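Local coordinates for protein type I modular polyketide synthase (Streptomyces albus subsp. albus, PDB 6IYT) that probably transfers an acyl group, apparently ethylmalonyl from its coenzyme A thioester, as an acyltransferase domain of the salinomycin polyketide synthase, at residues Asp207-His212 with Ala220-Ala225. Numbering follows the deposited sequence.
Sequences DAVVGH and AAVSGA
Val-209 is the single residue of 207-212 that touches 220-225, and its two methyls meet different residues there. CG2 lies 3.9 Å from CB of Ser-223, while CG1 reaches CG1 of Val-222 at a looser 4.4 Å. With chi1 at -62°, CG1 stands anti to the carbonyl carbon and CG2 between that carbon and the backbone N, which spreads the fork over two consecutive residues, Val-222 and Ser-223. The nearest CA atoms, those of Val-209 and Ser-223, are 6.8 Å apart, so the contact is a small apolar one made by side chains. Ser-223 presents its CB to the valine; N of Ala-225 donates to OG of Ser-223 at 3.3 Å (N-H...O 142°), an ST turn around Gly-224, the first residue to leave helical backbone angles. Val-210 points to the other face, packing on Val-379 and Leu-383 of helix 376-385. Gly-211 belongs to a GxSxG pattern with Ser-213 and Gly-215, consistent with the nucleophile elbow of acyltransferases, from which helix 215-223 runs back past the strand, meeting it at Val-209. Strand 208-211 runs parallel to 120-125, whose Phe-125 touches both Val-209 and Val-222; Val-209 is also backbone-bonded to Pro-346 and Tyr-348, at the short strand 347-348.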
loop_
_atom_site.group_PDB
_atom_site.type_symbol
_atom_site.label_atom_id
_atom_site.label_comp_id
_atom_site.label_asym_id
_atom_site.label_seq_id
_atom_site.Cartn_x
_atom_site.Cartn_y
_atom_site.Cartn_z
ATOM N N ASP A 207 6.306 7.666 -10.216
ATOM C CA ASP A 207 6.193 8.595 -11.345
ATOM C C ASP A 207 4.824 9.265 -11.340
ATOM O O ASP A 207 4.597 10.292 -12.038
ATOM C CB ASP A 207 6.395 7.845 -12.683
ATOM C CG ASP A 207 7.773 7.175 -12.784
ATOM O OD1 ASP A 207 8.774 7.876 -12.535
ATOM O OD2 ASP A 207 7.850 5.942 -13.062
ATOM N N ALA A 208 3.903 8.669 -10.607
ATOM C CA ALA A 208 2.568 9.206 -10.398
ATOM C C ALA A 208 2.025 8.601 -9.111
ATOM O O ALA A 208 2.521 7.562 -8.664
ATOM C CB ALA A 208 1.667 8.855 -11.541
ATOM N N VAL A 209 0.923 9.147 -8.614
ATOM C CA VAL A 209 0.250 8.574 -7.444
ATOM C C VAL A 209 -1.242 8.456 -7.699
ATOM O O VAL A 209 -1.773 9.150 -8.552
ATOM C CB VAL A 209 0.450 9.414 -6.184
ATOM C CG1 VAL A 209 1.922 9.503 -5.804
ATOM C CG2 VAL A 209 -0.161 10.804 -6.365
ATOM N N VAL A 210 -1.864 7.447 -7.070
ATOM C CA VAL A 210 -3.327 7.259 -7.126
ATOM C C VAL A 210 -3.807 6.843 -5.765
ATOM O O VAL A 210 -3.189 5.997 -5.099
ATOM C CB VAL A 210 -3.752 6.192 -8.133
ATOM C CG1 VAL A 210 -5.259 6.170 -8.278
ATOM C CG2 VAL A 210 -3.112 6.434 -9.468
ATOM N N GLY A 211 -4.873 7.465 -5.318
ATOM C CA GLY A 211 -5.458 7.148 -4.027
ATOM C C GLY A 211 -6.906 6.683 -4.159
ATOM O O GLY A 211 -7.608 7.003 -5.146
ATOM N N HIS A 212 -7.394 6.053 -3.112
ATOM C CA HIS A 212 -8.768 5.544 -3.071
ATOM C C HIS A 212 -9.460 6.160 -1.844
ATOM O O HIS A 212 -8.968 6.014 -0.722
ATOM C CB HIS A 212 -8.729 4.025 -2.958
ATOM C CG HIS A 212 -10.046 3.375 -3.120
ATOM N ND1 HIS A 212 -10.325 2.501 -4.158
ATOM C CD2 HIS A 212 -11.191 3.509 -2.421
ATOM C CE1 HIS A 212 -11.555 2.028 -4.003
ATOM N NE2 HIS A 212 -12.087 2.602 -2.942
ATOM N N ALA A 220 -1.702 12.772 -2.000
ATOM C CA ALA A 220 -1.383 14.209 -2.125
ATOM C C ALA A 220 -0.197 14.601 -1.260
ATOM O O ALA A 220 0.608 15.469 -1.643
ATOM C CB ALA A 220 -2.588 15.043 -1.758
ATOM N N ALA A 221 -0.094 14.010 -0.070
ATOM C CA ALA A 221 1.026 14.289 0.800
ATOM C C ALA A 221 2.325 13.758 0.164
ATOM O O ALA A 221 3.369 14.416 0.199
ATOM C CB ALA A 221 0.801 13.681 2.163
ATOM N N VAL A 222 2.257 12.587 -0.426
ATOM C CA VAL A 222 3.442 12.003 -1.058
ATOM C C VAL A 222 3.856 12.764 -2.340
ATOM O O VAL A 222 5.062 13.001 -2.589
ATOM C CB VAL A 222 3.236 10.494 -1.310
ATOM C CG1 VAL A 222 4.327 9.921 -2.200
ATOM C CG2 VAL A 222 3.176 9.753 0.023
ATOM N N SER A 223 2.890 13.172 -3.139
ATOM C CA SER A 223 3.200 13.910 -4.359
ATOM C C SER A 223 3.637 15.361 -4.055
ATOM O O SER A 223 4.051 16.082 -4.961
ATOM C CB SER A 223 2.018 13.914 -5.314
ATOM O OG SER A 223 1.013 14.819 -4.890
ATOM N N GLY A 224 3.341 15.841 -2.853
ATOM C CA GLY A 224 3.595 17.251 -2.528
ATOM C C GLY A 224 2.488 18.216 -2.963
ATOM O O GLY A 224 2.652 19.458 -2.850
ATOM N N ALA A 225 1.336 17.676 -3.366
ATOM C CA ALA A 225 0.229 18.497 -3.770
ATOM C C ALA A 225 -0.352 19.224 -2.538
ATOM O O ALA A 225 -0.897 20.330 -2.653
ATOM C CB ALA A 225 -0.841 17.662 -4.442
#